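Local atomic coordinates of putative phosphinothricin n-acetyltransferase (Acinetobacter baylyi, PDB entry 2JLM), a protein that probably transfers the acetyl group of acetyl-CoA to the amino group of L-methionine sulfone and L-methionine sulfoximine, as a member of the GNAT acetyltransferase family. Residues H125-C130 with Y169-D174; C130-N135 with R162-A167. All coordinates share one frame; numbering follows the deposited sequence.

Contact 1. Residues H125-C130 with Y169-D174; sequences HVMVGC and YQLTLD
Five backbone hydrogen bonds tie His125-Gly129 to Tyr169-Leu173 as antiparallel neighbours, their strand axes 4.6 Å apart. Met127 and Leu171 exchange two of them, Met127 N to Leu171 O at 3.0 Å and Leu171 N to Met127 O at 2.9 Å. Gly129 and Tyr169 form a second reciprocal pair, whose shorter member runs from Gly129 N to Tyr169 O at 2.7 Å. Beyond the regular strand, Leu173 N still reaches His125 O at 2.7 Å in a nearly straight bond, 177° at the hydrogen. Val126 and Val128 instead bond to parallel strand 91-98 and Tyr90 before it, which places 126-132 inside the mixed sheet of the GNAT fold. Across the pair the side chains meet mainly through carbon and sulfur. The His125 ring, its CG anti to the backbone N (chi1 -174°), receives Thr172 CG2 over one face in a CH-pi contact, 3.9 Å from methyl to centroid. ND1 bonds to Thr175 O, NE2 to Gln155 OE1 of the second subunit. Gln170 NE2 reaches Thr172 OG1 at 3.2 Å and also Gln154 O of the second subunit, while its OE1 pairs with Ser150. Met127 SD meets Leu171 CD2 at 4.1 Å, and both side chains touch Ile116 of helix 107-121. Main-chain bonds thus join the strands, while the polar ends of His125 and Gln170 are each shared between their own chain and the second subunit.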
# COMPACT_ATOMS: atom_id res chain seq x y z
N HIS D 125 17.16 -7.27 3.18
CA HIS D 125 18.49 -7.43 3.75
C HIS D 125 19.46 -8.00 2.73
O HIS D 125 20.61 -7.58 2.67
CB HIS D 125 18.45 -8.33 4.98
CG HIS D 125 19.76 -8.41 5.70
ND1 HIS D 125 20.44 -7.30 6.15
CD2 HIS D 125 20.51 -9.48 6.08
CE1 HIS D 125 21.56 -7.68 6.75
NE2 HIS D 125 21.62 -8.99 6.72
N VAL D 126 19.00 -8.99 1.96
CA VAL D 126 19.86 -9.64 0.98
C VAL D 126 19.15 -9.80 -0.37
O VAL D 126 18.02 -10.26 -0.44
CB VAL D 126 20.29 -11.06 1.45
CG1 VAL D 126 20.96 -11.79 0.33
CG2 VAL D 126 21.22 -10.97 2.67
N MET D 127 19.83 -9.41 -1.44
CA MET D 127 19.36 -9.73 -2.79
C MET D 127 20.23 -10.83 -3.35
O MET D 127 21.45 -10.73 -3.35
CB MET D 127 19.48 -8.50 -3.69
CG MET D 127 18.66 -7.31 -3.22
SD MET D 127 18.93 -5.89 -4.30
CE MET D 127 18.37 -6.53 -5.87
N VAL D 128 19.61 -11.90 -3.84
CA VAL D 128 20.36 -12.99 -4.45
C VAL D 128 20.12 -13.05 -5.93
O VAL D 128 18.97 -13.09 -6.38
CB VAL D 128 19.94 -14.35 -3.89
CG1 VAL D 128 20.67 -15.48 -4.64
CG2 VAL D 128 20.20 -14.41 -2.40
N GLY D 129 21.20 -13.07 -6.70
CA GLY D 129 21.11 -13.37 -8.12
C GLY D 129 21.64 -14.76 -8.43
O GLY D 129 22.69 -15.17 -7.96
N CYS D 130 20.90 -15.50 -9.24
CA CYS D 130 21.33 -16.81 -9.66
C CYS D 130 21.72 -16.80 -11.15
O CYS D 130 20.87 -16.61 -12.01
CB CYS D 130 20.22 -17.83 -9.39
SG CYS D 130 20.70 -19.52 -9.79
N TYR D 169 25.13 -15.10 -6.48
CA TYR D 169 25.71 -13.84 -6.05
C TYR D 169 24.72 -13.13 -5.13
O TYR D 169 23.50 -13.15 -5.35
CB TYR D 169 26.09 -12.98 -7.28
CG TYR D 169 27.33 -13.52 -7.97
CD1 TYR D 169 27.26 -14.61 -8.83
CD2 TYR D 169 28.59 -12.97 -7.72
CE1 TYR D 169 28.40 -15.13 -9.44
CE2 TYR D 169 29.73 -13.48 -8.34
CZ TYR D 169 29.63 -14.55 -9.20
OH TYR D 169 30.75 -15.07 -9.80
N GLN D 170 25.23 -12.52 -4.07
CA GLN D 170 24.35 -11.86 -3.12
C GLN D 170 24.86 -10.47 -2.79
O GLN D 170 26.07 -10.20 -2.80
CB GLN D 170 24.24 -12.69 -1.83
CG GLN D 170 25.43 -12.46 -0.88
CD GLN D 170 25.27 -13.22 0.41
OE1 GLN D 170 25.59 -14.41 0.50
NE2 GLN D 170 24.76 -12.53 1.43
N LEU D 171 23.92 -9.58 -2.49
CA LEU D 171 24.26 -8.24 -2.05
C LEU D 171 23.60 -8.04 -0.70
O LEU D 171 22.38 -8.17 -0.57
CB LEU D 171 23.73 -7.23 -3.06
CG LEU D 171 23.75 -5.76 -2.64
CD1 LEU D 171 25.19 -5.25 -2.62
CD2 LEU D 171 22.89 -4.92 -3.58
N THR D 172 24.39 -7.72 0.32
CA THR D 172 23.84 -7.51 1.66
C THR D 172 23.65 -6.02 1.94
O THR D 172 24.57 -5.22 1.80
CB THR D 172 24.71 -8.17 2.75
OG1 THR D 172 24.97 -9.53 2.38
CG2 THR D 172 23.99 -8.16 4.10
N LEU D 173 22.43 -5.65 2.31
CA LEU D 173 22.08 -4.26 2.53
C LEU D 173 22.16 -3.93 4.02
O LEU D 173 22.23 -4.83 4.86
CB LEU D 173 20.67 -3.97 2.01
CG LEU D 173 20.41 -4.29 0.53
CD1 LEU D 173 18.97 -3.95 0.13
CD2 LEU D 173 21.40 -3.56 -0.37
N ASP D 174 22.16 -2.63 4.33
CA ASP D 174 22.17 -2.15 5.71
C ASP D 174 20.79 -2.28 6.35
O ASP D 174 20.67 -2.34 7.57
CB ASP D 174 22.64 -0.70 5.77
CG ASP D 174 24.14 -0.58 5.59
OD1 ASP D 174 24.87 -1.41 6.17
OD2 ASP D 174 24.58 0.35 4.87

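Contact 2. Residues C130-N135 with R162-A167; sequences CIDATN and RWLDAA
With CG anti to the backbone N (chi1 169°), Asp132 swings its carboxylate toward the Arg162-Ala167 strand, where water completes the link; Cys130, with SG likewise anti (chi1 -177°), brings its sulfur to Ala166 CB at 4.0 Å. One water donates to Asp132 OD1 and accepts from Asp165 N at 2.9 Å. A second donates to Asp132 OD2 and accepts from Arg162 NH2 at the guanidinium edge; carboxylate and guanidinium are bridged by water and not in direct contact, Asp132 OD2 and Arg162 NH2 being 5.2 Å apart. OD2 is also bonded to Thr36 OG1. OD1 takes Thr134 N at 2.7 Å, from above the carboxylate plane, closing an Asx turn within the type I turn Asp132-Asn135. The backbones pair through Ile131 and Ala167, bonded in both directions, and Ala167 N to Ile131 O measures 2.7 Å. As the chain turns, Ala133 N finds Asp165 O at 3.0 Å but lies 38° out of its carbonyl plane. Ala133 CB rests on Asp165 CB at 3.7 Å. This is the strand-to-helix passage of the GNAT sheet: strand 126-132 ends and helix 136-144 begins, N-capped by Asn135; that helix packs on Ile131, while strand 148-159 flanks the far edge of 162-172 through backbone bonds to Leu164 and Ala166.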
# COMPACT_ATOMS: atom_id res chain seq x y z
N CYS D 130 20.90 -15.50 -9.24
CA CYS D 130 21.33 -16.81 -9.66
C CYS D 130 21.72 -16.80 -11.15
O CYS D 130 20.87 -16.61 -12.01
CB CYS D 130 20.22 -17.83 -9.39
SG CYS D 130 20.70 -19.52 -9.79
N ILE D 131 23.00 -17.01 -11.42
CA ILE D 131 23.58 -16.80 -12.76
C ILE D 131 24.32 -18.05 -13.25
O ILE D 131 25.06 -18.69 -12.49
CB ILE D 131 24.61 -15.66 -12.69
CG1 ILE D 131 23.97 -14.40 -12.10
CG2 ILE D 131 25.21 -15.39 -14.06
CD1 ILE D 131 24.96 -13.42 -11.52
N ASP D 132 24.14 -18.41 -14.52
CA ASP D 132 24.98 -19.44 -15.14
C ASP D 132 26.44 -19.05 -14.90
O ASP D 132 26.84 -17.92 -15.17
CB ASP D 132 24.64 -19.53 -16.64
CG ASP D 132 25.64 -20.37 -17.43
OD1 ASP D 132 26.70 -20.75 -16.88
OD2 ASP D 132 25.36 -20.63 -18.62
N ALA D 133 27.23 -19.97 -14.37
CA ALA D 133 28.60 -19.65 -13.99
C ALA D 133 29.48 -19.24 -15.17
O ALA D 133 30.55 -18.66 -14.98
CB ALA D 133 29.23 -20.81 -13.21
N THR D 134 29.05 -19.55 -16.39
CA THR D 134 29.83 -19.18 -17.57
C THR D 134 29.48 -17.80 -18.09
O THR D 134 30.08 -17.31 -19.05
CB THR D 134 29.61 -20.17 -18.73
OG1 THR D 134 28.26 -20.08 -19.18
CG2 THR D 134 29.92 -21.60 -18.31
N ASN D 135 28.49 -17.17 -17.46
CA ASN D 135 28.01 -15.89 -17.96
C ASN D 135 28.82 -14.73 -17.46
O ASN D 135 28.41 -14.01 -16.54
CB ASN D 135 26.54 -15.67 -17.63
CG ASN D 135 25.95 -14.53 -18.41
OD1 ASN D 135 26.67 -13.69 -18.98
ND2 ASN D 135 24.62 -14.47 -18.44
N ARG D 162 23.17 -30.11 -21.94
CA ARG D 162 24.37 -30.07 -21.10
C ARG D 162 24.13 -29.57 -19.68
O ARG D 162 23.22 -28.78 -19.42
CB ARG D 162 25.50 -29.27 -21.77
CG ARG D 162 25.25 -27.78 -21.89
CD ARG D 162 26.42 -27.07 -22.60
NE ARG D 162 26.37 -25.62 -22.36
CZ ARG D 162 25.84 -24.75 -23.21
NH1 ARG D 162 25.33 -25.17 -24.37
NH2 ARG D 162 25.83 -23.45 -22.91
N TRP D 163 24.97 -30.06 -18.76
CA TRP D 163 24.93 -29.64 -17.37
C TRP D 163 25.40 -28.20 -17.23
O TRP D 163 26.39 -27.79 -17.84
CB TRP D 163 25.81 -30.57 -16.52
CG TRP D 163 25.34 -31.99 -16.55
CD1 TRP D 163 26.02 -33.06 -17.03
CD2 TRP D 163 24.07 -32.48 -16.11
NE1 TRP D 163 25.26 -34.20 -16.91
CE2 TRP D 163 24.05 -33.87 -16.35
CE3 TRP D 163 22.94 -31.88 -15.52
CZ2 TRP D 163 22.95 -34.68 -16.02
CZ3 TRP D 163 21.84 -32.68 -15.20
CH2 TRP D 163 21.86 -34.07 -15.45
N LEU D 164 24.68 -27.44 -16.42
CA LEU D 164 25.03 -26.04 -16.17
C LEU D 164 25.33 -25.85 -14.70
O LEU D 164 24.73 -26.49 -13.84
CB LEU D 164 23.88 -25.13 -16.55
CG LEU D 164 23.34 -25.35 -17.96
CD1 LEU D 164 22.02 -24.60 -18.14
CD2 LEU D 164 24.39 -24.93 -18.99
N ASP D 165 26.25 -24.94 -14.42
CA ASP D 165 26.59 -24.57 -13.06
C ASP D 165 25.78 -23.33 -12.71
O ASP D 165 25.72 -22.39 -13.49
CB ASP D 165 28.09 -24.27 -12.96
CG ASP D 165 28.95 -25.50 -13.22
OD1 ASP D 165 30.18 -25.35 -13.41
OD2 ASP D 165 28.39 -26.62 -13.22
N ALA D 166 25.13 -23.35 -11.55
CA ALA D 166 24.35 -22.21 -11.09
C ALA D 166 25.15 -21.44 -10.04
O ALA D 166 25.31 -21.90 -8.92
CB ALA D 166 23.04 -22.67 -10.52
N ALA D 167 25.67 -20.27 -10.41
CA ALA D 167 26.44 -19.47 -9.47
C ALA D 167 25.50 -18.56 -8.70
O ALA D 167 24.53 -18.05 -9.27
CB ALA D 167 27.49 -18.65 -10.19
O HOH W 1 27.59 -23.38 -16.51
O HOH W 2 26.69 -21.78 -20.71

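How the contacts relate
Contacts 1 and 2 join the same two strands, 126-132 and 162-172, at successive points along one antiparallel pairing; Cys130 ends the first segment of contact 1 and takes part in contact 2. They meet where Tyr169 CD1 packs on Ile131 CD1 at 3.7 Å. Both are largely buried, and both border the second subunit. Contact 1 is closer to antiparallel, 165° between strand directions against 147° in contact 2, and buries more surface, 475 against 322 Å². Two of its side-chain bonds, from His125 and Gln170, cross to the second subunit. In contact 2, where strand 126-132 gives way to a turn, backbone pairing is shorter and waters join Asp132 to the opposing strand in addition to its protein partners.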